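Local structure of complement factor H (Mus musculus, 2YBY) at residues L2-P8 with F25-I29; F10-Y16 with Y33-D38; V66-F71 with E83-Q88; Y100-N104 with P118-I123. The protein regulates the complement system of innate immunity, through a chain of Sushi domains of which the sixth and seventh are present here. The protein carries 1 engineered substitution. One frame throughout, in Å; residues are numbered along the deposited sequence.

Contact 1. Residues L2-P8 with F25-I29; sequences LKPCEFP and FPVSI
Cys5 and Val27 pair as a single antiparallel bridge between two otherwise irregular segments, with both backbone bonds made: Val27 N to Cys5 O at 2.9 Å, and Cys5 N to Val27 O at 3.2 Å. Beyond this bridge the side chains take over. On one flank Ser28 OG donates to Leu2 O over 2.8 Å, and a water bound to that same carbonyl also accepts from Ile29 N, so Leu2 O is gripped twice. Ile29 crosses the Pro4 ring at about a right angle, its CG1 touching Pro4 CG at 3.9 Å. Pro26, preceded by a cis peptide bond, sits between Lys3 and Glu6: its CB presses against Lys3 O, while the bent chain of Glu6 runs alongside the ring in the same direction.

On the other flank Phe25 does the packing. With CG set anti to its carbonyl carbon (chi1 -69°), the ring lies against Phe7 and Pro8: Pro8 CD sits over one face, a CH-pi contact 4.0 Å from the Phe25 centroid, and Cys5 O lies at the edge. The Phe7 ring is tilted 58° to that of Phe25 and meets it through Phe7 CD1 to Phe25 CD2 at 3.7 Å.

Cys5 is disulfide-bonded to Cys54 of strand 50-55, Trp59 packs on Cys5, Pro8 and Val27, and Phe25 and Pro8 both rest on Leu15 of strand 13-15.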
# COMPACT_ATOMS: atom_id res chain seq x y z
N LEU A 2 30.81 -3.64 5.20
CA LEU A 2 29.89 -4.76 5.39
C LEU A 2 28.81 -4.70 4.33
O LEU A 2 28.33 -3.59 4.02
CB LEU A 2 29.22 -4.67 6.76
CG LEU A 2 30.12 -4.71 7.99
CD1 LEU A 2 29.37 -4.32 9.22
CD2 LEU A 2 30.75 -6.10 8.17
N LYS A 3 28.42 -5.86 3.81
CA LYS A 3 27.37 -6.01 2.80
C LYS A 3 26.34 -7.05 3.32
O LYS A 3 26.33 -8.20 2.89
CB LYS A 3 27.98 -6.44 1.46
CG LYS A 3 28.85 -5.35 0.86
CD LYS A 3 29.37 -5.72 -0.49
CE LYS A 3 30.10 -4.56 -1.13
NZ LYS A 3 30.39 -4.84 -2.56
N PRO A 4 25.48 -6.63 4.25
CA PRO A 4 24.54 -7.59 4.87
C PRO A 4 23.20 -7.78 4.18
O PRO A 4 22.47 -8.68 4.60
CB PRO A 4 24.32 -6.98 6.25
CG PRO A 4 24.39 -5.52 6.03
CD PRO A 4 25.38 -5.30 4.90
N CYS A 5 22.85 -6.94 3.19
CA CYS A 5 21.54 -7.02 2.53
C CYS A 5 21.60 -7.79 1.25
O CYS A 5 22.18 -7.29 0.27
CB CYS A 5 20.97 -5.63 2.31
SG CYS A 5 20.51 -4.79 3.84
N GLU A 6 20.99 -8.96 1.22
CA GLU A 6 20.98 -9.79 0.03
C GLU A 6 19.92 -9.28 -0.97
O GLU A 6 19.10 -8.41 -0.64
CB GLU A 6 20.75 -11.28 0.38
CG GLU A 6 21.87 -11.90 1.22
CD GLU A 6 23.18 -12.18 0.51
OE1 GLU A 6 23.17 -12.64 -0.65
OE2 GLU A 6 24.24 -12.01 1.16
N PHE A 7 19.91 -9.86 -2.19
CA PHE A 7 18.96 -9.49 -3.24
C PHE A 7 17.53 -9.57 -2.67
O PHE A 7 17.16 -10.64 -2.15
CB PHE A 7 19.14 -10.39 -4.48
CG PHE A 7 18.14 -10.11 -5.58
CD1 PHE A 7 18.00 -8.84 -6.11
CD2 PHE A 7 17.29 -11.12 -6.04
CE1 PHE A 7 17.03 -8.57 -7.07
CE2 PHE A 7 16.33 -10.85 -6.99
CZ PHE A 7 16.21 -9.59 -7.50
N PRO A 8 16.77 -8.46 -2.63
CA PRO A 8 15.44 -8.50 -2.00
C PRO A 8 14.36 -9.07 -2.89
O PRO A 8 14.11 -8.54 -3.99
CB PRO A 8 15.17 -7.03 -1.67
CG PRO A 8 15.88 -6.27 -2.69
CD PRO A 8 17.09 -7.10 -3.10
N PHE A 25 24.21 -7.49 -5.56
CA PHE A 25 23.92 -7.92 -4.20
C PHE A 25 24.90 -8.99 -3.71
O PHE A 25 25.37 -9.79 -4.52
CB PHE A 25 22.45 -8.38 -4.09
CG PHE A 25 21.51 -7.21 -4.24
CD1 PHE A 25 21.20 -6.41 -3.17
CD2 PHE A 25 21.06 -6.82 -5.49
CE1 PHE A 25 20.40 -5.28 -3.32
CE2 PHE A 25 20.26 -5.69 -5.64
CZ PHE A 25 19.99 -4.89 -4.56
N PRO A 26 25.21 -9.06 -2.40
CA PRO A 26 24.73 -8.18 -1.33
C PRO A 26 25.26 -6.74 -1.35
O PRO A 26 26.25 -6.43 -2.01
CB PRO A 26 25.13 -8.93 -0.07
CG PRO A 26 26.41 -9.63 -0.46
CD PRO A 26 26.15 -10.08 -1.88
N VAL A 27 24.56 -5.85 -0.63
CA VAL A 27 24.89 -4.43 -0.60
C VAL A 27 24.99 -3.92 0.84
O VAL A 27 24.50 -4.59 1.77
CB VAL A 27 23.85 -3.58 -1.41
CG1 VAL A 27 23.85 -3.97 -2.88
CG2 VAL A 27 22.46 -3.70 -0.81
N SER A 28 25.56 -2.72 1.01
CA SER A 28 25.77 -2.10 2.33
C SER A 28 24.60 -1.36 2.89
O SER A 28 23.72 -0.91 2.13
CB SER A 28 26.97 -1.17 2.28
OG SER A 28 28.12 -1.87 1.83
N ILE A 29 24.61 -1.14 4.21
CA ILE A 29 23.60 -0.38 4.94
C ILE A 29 23.63 1.04 4.41
O ILE A 29 24.71 1.60 4.16
CB ILE A 29 23.79 -0.46 6.47
CG1 ILE A 29 23.35 -1.85 7.00
CG2 ILE A 29 23.00 0.66 7.22
CD1 ILE A 29 23.99 -2.24 8.40
O HOH W 1 26.77 -2.06 5.76
O HOH W 2 27.55 -4.22 -3.65

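Contact 2. Residues F10-Y16 with Y33-D38; sequences FKYGRLY and YSYKCD
Arg14 and Asp38 form a salt bridge across the edge of a sheet, Arg14 NH2 reaching Asp38 OD1 at 2.7 Å. The guanidinium and carboxylate planes are only 12° apart, and OD1 accepts the N-H with its syn lone pair, somewhat out of the guanidinium plane. One water joins Arg14 NE to OD1 and a second joins NH2 to OD2, so both carboxylate oxygens are tied to the guanidinium. Arg14 gets there by folding: CG lies between the backbone N and the carbonyl carbon (chi1 54°), and the chain bends twice more.

Farther along, the Tyr16 ring crosses the extended Lys36 chain at about a right angle, with Lys36 CG over one face in a CH-pi contact, 4.3 Å from the Tyr16 centroid. Toward the core, the edge of Phe10 is directed at the face of Tyr35, an offset edge-to-face pair with planes at 79° and Phe10 CZ 3.9 Å from Tyr35 CD2. Leu15 spreads its two methyls, CD1 to Tyr33 CB and CD2 to Tyr35 CB.

Antiparallel pairing of strands 13-15 and 33-37 sets all this in register. Arg14 and Lys36 are the hydrogen-bonded pair, Tyr16 N donates to Ser34 O, and Asp38 N to Tyr12 O at 2.8 Å. Gly13 CA comes to 3.9 Å from Cys37 CA and 3.3 Å from Lys36 O. Tyr35 OH is held by Pro64 O, and Cys37 is disulfide-bonded to Cys65.

The chemistry is thus divided: Phe10, Tyr35 and Leu15 pack on the inner side, while the outer side carries Tyr16 on Lys36 and an ion pair that its waters would partly screen.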
# COMPACT_ATOMS: atom_id res chain seq x y z
N PHE A 10 10.26 -10.22 -2.56
CA PHE A 10 9.10 -10.09 -1.67
C PHE A 10 7.80 -10.24 -2.46
O PHE A 10 7.86 -10.26 -3.68
CB PHE A 10 9.14 -8.72 -0.97
CG PHE A 10 9.41 -7.52 -1.86
CD1 PHE A 10 10.72 -7.15 -2.17
CD2 PHE A 10 8.38 -6.84 -2.46
CE1 PHE A 10 10.97 -6.03 -2.98
CE2 PHE A 10 8.63 -5.76 -3.31
CZ PHE A 10 9.92 -5.37 -3.57
N LYS A 11 6.66 -10.43 -1.78
CA LYS A 11 5.40 -10.61 -2.49
C LYS A 11 4.81 -9.33 -3.01
O LYS A 11 5.00 -8.26 -2.43
CB LYS A 11 4.33 -11.29 -1.60
CG LYS A 11 4.66 -12.72 -1.22
CD LYS A 11 3.42 -13.47 -0.72
CE LYS A 11 2.69 -14.21 -1.82
NZ LYS A 11 1.54 -14.97 -1.28
N TYR A 12 4.06 -9.46 -4.08
CA TYR A 12 3.28 -8.43 -4.69
C TYR A 12 4.02 -7.20 -5.21
O TYR A 12 3.43 -6.14 -5.36
CB TYR A 12 2.17 -7.99 -3.74
CG TYR A 12 1.42 -9.14 -3.11
CD1 TYR A 12 0.79 -10.11 -3.89
CD2 TYR A 12 1.33 -9.26 -1.73
CE1 TYR A 12 0.06 -11.14 -3.30
CE2 TYR A 12 0.61 -10.30 -1.13
CZ TYR A 12 0.01 -11.26 -1.93
OH TYR A 12 -0.71 -12.29 -1.36
N GLY A 13 5.27 -7.39 -5.56
CA GLY A 13 6.05 -6.34 -6.18
C GLY A 13 7.49 -6.73 -6.37
O GLY A 13 7.91 -7.85 -6.03
N ARG A 14 8.24 -5.76 -6.89
CA ARG A 14 9.66 -5.99 -7.20
C ARG A 14 10.44 -4.72 -7.36
O ARG A 14 9.90 -3.69 -7.70
CB ARG A 14 9.79 -6.78 -8.51
CG ARG A 14 9.03 -6.08 -9.63
CD ARG A 14 8.31 -7.01 -10.56
NE ARG A 14 7.01 -7.46 -10.06
CZ ARG A 14 6.76 -8.61 -9.42
NH1 ARG A 14 7.74 -9.47 -9.16
NH2 ARG A 14 5.52 -8.91 -9.03
N LEU A 15 11.74 -4.81 -7.19
CA LEU A 15 12.62 -3.71 -7.54
C LEU A 15 12.49 -3.40 -9.03
O LEU A 15 12.31 -4.30 -9.88
CB LEU A 15 14.10 -4.10 -7.33
CG LEU A 15 14.60 -4.38 -5.92
CD1 LEU A 15 16.12 -4.29 -5.85
CD2 LEU A 15 13.99 -3.50 -4.92
N TYR A 16 12.69 -2.12 -9.37
CA TYR A 16 12.87 -1.73 -10.75
C TYR A 16 14.29 -2.21 -11.12
O TYR A 16 15.16 -2.35 -10.25
CB TYR A 16 12.83 -0.22 -10.94
CG TYR A 16 11.45 0.39 -10.91
CD1 TYR A 16 10.70 0.55 -12.07
CD2 TYR A 16 10.92 0.89 -9.72
CE1 TYR A 16 9.43 1.12 -12.04
CE2 TYR A 16 9.68 1.52 -9.69
CZ TYR A 16 8.95 1.67 -10.86
OH TYR A 16 7.72 2.28 -10.79
N TYR A 33 16.79 1.22 -3.03
CA TYR A 33 16.44 0.85 -4.39
C TYR A 33 14.98 1.10 -4.64
O TYR A 33 14.18 0.74 -3.81
CB TYR A 33 16.75 -0.64 -4.62
CG TYR A 33 18.23 -0.93 -4.49
CD1 TYR A 33 19.09 -0.67 -5.55
CD2 TYR A 33 18.80 -1.22 -3.26
CE1 TYR A 33 20.47 -0.81 -5.41
CE2 TYR A 33 20.18 -1.33 -3.10
CZ TYR A 33 21.01 -1.14 -4.19
OH TYR A 33 22.37 -1.18 -4.09
N SER A 34 14.62 1.71 -5.80
CA SER A 34 13.23 1.96 -6.09
C SER A 34 12.52 0.66 -6.39
O SER A 34 13.12 -0.26 -6.98
CB SER A 34 13.13 2.93 -7.28
OG SER A 34 13.77 2.40 -8.42
N TYR A 35 11.24 0.56 -6.02
CA TYR A 35 10.43 -0.61 -6.30
C TYR A 35 9.01 -0.21 -6.57
O TYR A 35 8.59 0.90 -6.22
CB TYR A 35 10.50 -1.66 -5.16
CG TYR A 35 9.73 -1.29 -3.91
CD1 TYR A 35 10.32 -0.53 -2.91
CD2 TYR A 35 8.43 -1.74 -3.71
CE1 TYR A 35 9.63 -0.22 -1.73
CE2 TYR A 35 7.71 -1.39 -2.56
CZ TYR A 35 8.33 -0.66 -1.56
OH TYR A 35 7.68 -0.34 -0.39
N LYS A 36 8.27 -1.11 -7.15
CA LYS A 36 6.86 -0.90 -7.46
C LYS A 36 6.09 -2.14 -7.02
O LYS A 36 6.70 -3.18 -6.72
CB LYS A 36 6.67 -0.62 -8.96
CG LYS A 36 7.12 -1.78 -9.83
CD LYS A 36 6.89 -1.53 -11.33
CE LYS A 36 7.40 -2.70 -12.15
NZ LYS A 36 6.95 -2.61 -13.57
N CYS A 37 4.79 -2.01 -6.94
CA CYS A 37 3.93 -3.09 -6.53
C CYS A 37 3.00 -3.49 -7.66
O CYS A 37 2.63 -2.69 -8.50
CB CYS A 37 3.14 -2.71 -5.28
SG CYS A 37 4.18 -2.24 -3.88
N ASP A 38 2.49 -4.73 -7.55
CA ASP A 38 1.51 -5.26 -8.49
C ASP A 38 0.20 -4.43 -8.44
O ASP A 38 -0.13 -3.86 -7.41
CB ASP A 38 1.12 -6.69 -8.09
CG ASP A 38 2.24 -7.72 -8.07
OD1 ASP A 38 3.38 -7.36 -8.40
OD2 ASP A 38 1.98 -8.86 -7.67
O HOH W 3 3.35 -11.03 -7.96
O HOH W 4 4.99 -5.40 -9.67
O HOH W 5 15.56 -0.56 -8.21

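Contact 3. Residues V66-F71 with E83-Q88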
# COMPACT_ATOMS: atom_id res chain seq x y z
N VAL A 66 1.67 -3.81 0.16
CA VAL A 66 0.46 -4.12 0.93
C VAL A 66 -0.78 -3.81 0.08
O VAL A 66 -0.70 -3.14 -0.96
CB VAL A 66 0.43 -3.33 2.27
CG1 VAL A 66 1.61 -3.71 3.16
CG2 VAL A 66 0.41 -1.83 2.05
N ARG A 67 -1.95 -4.29 0.51
CA ARG A 67 -3.18 -3.99 -0.22
C ARG A 67 -3.41 -2.47 -0.37
O ARG A 67 -3.20 -1.70 0.57
CB ARG A 67 -4.41 -4.64 0.44
CG ARG A 67 -5.74 -4.43 -0.28
CD ARG A 67 -5.79 -4.97 -1.67
NE ARG A 67 -5.77 -6.43 -1.74
CZ ARG A 67 -5.59 -7.14 -2.85
NH1 ARG A 67 -5.38 -6.52 -4.02
NH2 ARG A 67 -5.61 -8.47 -2.82
N LYS A 68 -3.83 -2.06 -1.57
CA LYS A 68 -4.19 -0.70 -1.91
C LYS A 68 -5.71 -0.64 -2.04
O LYS A 68 -6.31 -1.51 -2.68
CB LYS A 68 -3.56 -0.31 -3.26
CG LYS A 68 -3.85 1.07 -3.74
CD LYS A 68 -3.15 1.39 -5.06
CE LYS A 68 -3.89 0.83 -6.24
NZ LYS A 68 -3.28 1.25 -7.53
N CYS A 69 -6.32 0.36 -1.40
CA CYS A 69 -7.75 0.62 -1.51
C CYS A 69 -7.91 2.05 -1.97
O CYS A 69 -7.47 2.96 -1.27
CB CYS A 69 -8.46 0.41 -0.18
SG CYS A 69 -8.19 -1.19 0.58
N VAL A 70 -8.61 2.26 -3.06
CA VAL A 70 -8.81 3.57 -3.63
C VAL A 70 -10.16 4.09 -3.17
O VAL A 70 -11.18 3.38 -3.28
CB VAL A 70 -8.72 3.53 -5.17
CG1 VAL A 70 -9.08 4.88 -5.79
CG2 VAL A 70 -7.31 3.08 -5.61
N PHE A 71 -10.18 5.33 -2.66
CA PHE A 71 -11.42 5.98 -2.27
C PHE A 71 -11.82 6.95 -3.37
O PHE A 71 -10.99 7.76 -3.78
CB PHE A 71 -11.25 6.77 -0.97
CG PHE A 71 -12.53 7.45 -0.56
CD1 PHE A 71 -13.62 6.70 -0.15
CD2 PHE A 71 -12.69 8.82 -0.69
CE1 PHE A 71 -14.81 7.31 0.20
CE2 PHE A 71 -13.88 9.43 -0.33
CZ PHE A 71 -14.93 8.68 0.12
N GLU A 83 -9.28 10.27 -7.26
CA GLU A 83 -8.93 9.04 -6.56
C GLU A 83 -7.93 9.29 -5.43
O GLU A 83 -6.85 9.81 -5.68
CB GLU A 83 -8.30 8.04 -7.53
CG GLU A 83 -9.27 7.51 -8.57
CD GLU A 83 -8.65 6.51 -9.53
OE1 GLU A 83 -7.53 6.03 -9.25
OE2 GLU A 83 -9.28 6.25 -10.58
N LYS A 84 -8.29 8.91 -4.19
CA LYS A 84 -7.36 9.03 -3.07
C LYS A 84 -6.93 7.62 -2.67
O LYS A 84 -7.77 6.76 -2.40
CB LYS A 84 -8.00 9.77 -1.90
CG LYS A 84 -6.98 10.08 -0.82
CD LYS A 84 -7.48 11.06 0.22
CE LYS A 84 -6.65 11.01 1.50
NZ LYS A 84 -5.24 11.42 1.29
N VAL A 85 -5.62 7.39 -2.64
CA VAL A 85 -5.08 6.10 -2.28
C VAL A 85 -5.02 5.90 -0.78
O VAL A 85 -4.44 6.72 -0.04
CB VAL A 85 -3.68 5.88 -2.90
CG1 VAL A 85 -3.01 4.65 -2.33
CG2 VAL A 85 -3.78 5.78 -4.42
N TYR A 86 -5.54 4.75 -0.33
CA TYR A 86 -5.35 4.27 1.02
C TYR A 86 -4.65 2.94 0.96
O TYR A 86 -4.71 2.26 -0.08
CB TYR A 86 -6.66 4.17 1.78
CG TYR A 86 -7.22 5.53 2.08
CD1 TYR A 86 -7.96 6.22 1.13
CD2 TYR A 86 -7.09 6.10 3.34
CE1 TYR A 86 -8.50 7.48 1.41
CE2 TYR A 86 -7.62 7.35 3.63
CZ TYR A 86 -8.35 8.03 2.67
OH TYR A 86 -8.91 9.26 2.95
N VAL A 87 -3.98 2.56 2.05
CA VAL A 87 -3.27 1.29 2.15
C VAL A 87 -3.75 0.51 3.33
O VAL A 87 -4.43 1.03 4.22
CB VAL A 87 -1.73 1.46 2.17
CG1 VAL A 87 -1.26 2.35 1.01
CG2 VAL A 87 -1.24 2.00 3.51
N GLN A 88 -3.42 -0.77 3.32
CA GLN A 88 -3.83 -1.73 4.31
C GLN A 88 -3.64 -1.22 5.75
O GLN A 88 -2.55 -0.76 6.12
CB GLN A 88 -3.06 -3.02 4.09
CG GLN A 88 -3.69 -4.23 4.73
CD GLN A 88 -3.07 -5.50 4.20
OE1 GLN A 88 -2.45 -5.55 3.11
NE2 GLN A 88 -3.26 -6.57 4.93
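Cys69 and Tyr86 mark the tight middle of this strand pair, bonded both ways with N to O distances of 2.8 Å. Phe71 and Lys84 repeat the pattern one hydrogen-bonded pair along, both bonds almost straight at 178°. The N-to-C directions of strands 66-71 and 84-87 are 147° apart, antiparallel with a marked twist. On one face Cys69, Phe71 and Tyr86 pack closely. Phe71 CB meets Tyr86 CE1 at 3.7 Å, and Cys69 O lies at the edge of that ring. Setting Phe71 CG anti to the backbone N (chi1 180°) sends its ring on past the tyrosine, toward Trp116 and Leu92. Lys84 starts from the same face but runs outward.

Where strand 84-87 ends, Gln88 extends the pairing with its side chain. The extended chain carries OE1 across to Arg67 N at 2.9 Å, the donor in the carbonyl plane, while Gln88 N donates to Arg67 O. The Arg67 side chain leads away, bonding through NE to Glu113 O and through NH1 to Gly40 O, in a cation-pi contact with Phe41.

The other face is the solvent side. Val87 is buried there, against Val66 CG2, but Lys68, Val70 and Val85 are partly exposed and Glu83 is exposed. Lys68 CG touches Val85 CG1 at 3.9 Å, and Val70 CG1 leans on Glu83 CB and CG; Lys68 NZ and Glu83 OE1 stay 6.6 Å apart.

Cys69 is disulfide-bonded to Cys111. With strand 41-42 on its far side, strand 66-71 is the middle strand of a three-stranded antiparallel sheet spanning two consecutive Sushi repeats, and it carries the chain from one into the next.

Contact 4. Residues Y100-N104 with P118-I123; sequences YSLQN and PPPKCI
The end of the Leu102 side chain reaches Pro118 and crosses it at about a right angle, Leu102 CB to Pro118 CG at 3.9 Å. Its CG stands anti to the carbonyl carbon (chi1 -64°) and the chain continues extended (chi2 -172°); together these set CD2 by the backbone oxygens of Pro119 and Lys121, with Cys122 SG 4.0 Å from Leu102 CD2. Asn104 crosses the same proline, its ND2 lying 3.4 Å from Pro118 CD; the amide's own hydrogen-bond partner is Thr108 O.

At the other end Tyr100 presents its ring edge-on to Ile123, the last residue of the model: Ile123 C lies in the ring plane, 3.3 Å from Tyr100 CD1, while the CB atoms of Tyr100 and Cys122 touch. Ile123 and Gln103 cross at about a right angle, CG1 against CG. Gln103 is bent at its second torsion (-77°), which returns NE2 to make a weak bond with Ile123 O.

Between these two ends the backbones are joined by Ile123 N to Ser101 O at 2.8 Å and Ser101 N to Ile123 O at 3.0 Å. Ser101 OG takes the N-H of Gln103, an ST turn that shapes the bend, and Pro120 centres an inverse gamma turn flanked by Pro119 and Lys121.

The contact joins the loop between strands 91-93 and 108-112 to the tail after strand 115-117. Leu102 and Pro120 both pack on Met109 of strand 108-112, the backbone of Glu75 hydrogen-bonds to that of Pro120 and Cys122, and a disulfide ties Cys122 to Cys96.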
# COMPACT_ATOMS: atom_id res chain seq x y z
N TYR A 100 -29.45 6.20 4.94
CA TYR A 100 -28.65 5.06 4.53
C TYR A 100 -27.39 5.06 5.39
O TYR A 100 -27.01 6.09 5.95
CB TYR A 100 -28.24 5.14 3.06
CG TYR A 100 -29.39 5.02 2.08
CD1 TYR A 100 -30.05 3.82 1.89
CD2 TYR A 100 -29.75 6.09 1.27
CE1 TYR A 100 -31.09 3.69 0.98
CE2 TYR A 100 -30.78 5.97 0.34
CZ TYR A 100 -31.46 4.77 0.20
OH TYR A 100 -32.50 4.64 -0.68
N SER A 101 -26.76 3.91 5.50
CA SER A 101 -25.53 3.78 6.28
C SER A 101 -24.69 2.63 5.79
O SER A 101 -25.15 1.83 4.96
CB SER A 101 -25.85 3.56 7.76
OG SER A 101 -26.21 2.21 8.02
N LEU A 102 -23.49 2.49 6.37
CA LEU A 102 -22.62 1.35 6.09
C LEU A 102 -22.89 0.19 7.07
O LEU A 102 -22.21 -0.84 6.98
CB LEU A 102 -21.14 1.76 6.20
CG LEU A 102 -20.62 2.79 5.22
CD1 LEU A 102 -19.09 2.90 5.35
CD2 LEU A 102 -20.90 2.43 3.76
N GLN A 103 -23.85 0.35 8.02
CA GLN A 103 -24.25 -0.68 8.98
C GLN A 103 -23.15 -1.12 9.95
O GLN A 103 -23.04 -2.31 10.27
CB GLN A 103 -24.80 -1.92 8.25
CG GLN A 103 -25.85 -1.63 7.20
CD GLN A 103 -27.21 -1.33 7.78
OE1 GLN A 103 -27.60 -1.87 8.84
NE2 GLN A 103 -27.97 -0.51 7.10
N ASN A 104 -22.34 -0.18 10.42
CA ASN A 104 -21.30 -0.52 11.37
C ASN A 104 -21.13 0.55 12.45
O ASN A 104 -20.04 0.68 13.03
CB ASN A 104 -19.99 -0.84 10.65
CG ASN A 104 -19.47 0.33 9.84
OD1 ASN A 104 -20.09 1.39 9.76
ND2 ASN A 104 -18.32 0.15 9.23
N PRO A 118 -16.58 -2.17 5.41
CA PRO A 118 -17.45 -2.73 4.36
C PRO A 118 -17.20 -1.95 3.06
O PRO A 118 -16.44 -0.98 3.09
CB PRO A 118 -18.84 -2.46 4.92
CG PRO A 118 -18.70 -1.22 5.69
CD PRO A 118 -17.30 -1.22 6.26
N PRO A 119 -17.81 -2.33 1.93
CA PRO A 119 -17.64 -1.56 0.70
C PRO A 119 -18.28 -0.17 0.78
O PRO A 119 -19.19 0.06 1.59
CB PRO A 119 -18.37 -2.40 -0.35
CG PRO A 119 -18.51 -3.74 0.23
CD PRO A 119 -18.72 -3.46 1.69
N PRO A 120 -17.85 0.74 -0.11
CA PRO A 120 -18.39 2.11 -0.13
C PRO A 120 -19.78 2.19 -0.76
O PRO A 120 -19.98 2.79 -1.82
CB PRO A 120 -17.35 2.88 -0.95
CG PRO A 120 -16.76 1.89 -1.83
CD PRO A 120 -16.76 0.59 -1.09
N LYS A 121 -20.71 1.52 -0.13
CA LYS A 121 -22.10 1.45 -0.54
C LYS A 121 -22.97 1.69 0.70
O LYS A 121 -23.00 0.86 1.61
CB LYS A 121 -22.38 0.06 -1.15
CG LYS A 121 -23.76 -0.11 -1.75
CD LYS A 121 -23.84 -1.43 -2.53
CE LYS A 121 -25.21 -1.74 -3.07
NZ LYS A 121 -25.20 -2.99 -3.89
N CYS A 122 -23.64 2.85 0.75
CA CYS A 122 -24.53 3.16 1.87
C CYS A 122 -25.89 2.51 1.55
O CYS A 122 -26.43 2.73 0.46
CB CYS A 122 -24.65 4.66 2.06
SG CYS A 122 -23.06 5.50 2.36
N ILE A 123 -26.42 1.73 2.48
CA ILE A 123 -27.67 0.97 2.30
C ILE A 123 -28.70 1.19 3.41
O ILE A 123 -28.36 1.59 4.52
CB ILE A 123 -27.34 -0.53 2.17
CG1 ILE A 123 -26.74 -1.11 3.46
CG2 ILE A 123 -26.42 -0.79 0.97
CD1 ILE A 123 -26.73 -2.64 3.54

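In the fold
Contacts 1 and 2 interleave in the chain; contacts 3 and 4 then follow in series along an elongated, two-domain molecule. The first two lie within the first Sushi repeat, their centres about 17 Å apart, and touch directly: Val27 CG1 of contact 1 lies 3.4 Å from Tyr33 OH of contact 2, and the Phe25 ring meets that of Tyr33. Contact 3 comes next, its centre about 17 Å from that of contact 2 and about 18 Å from that of contact 4, with nearest atoms about 5 Å away in each case; its sheet bridges the two repeats. Contact 4 lies in the second repeat, about 47 Å from contact 1 between centres. Each contact includes one half of a different disulfide, in keeping with small domains stabilised by two cystines each.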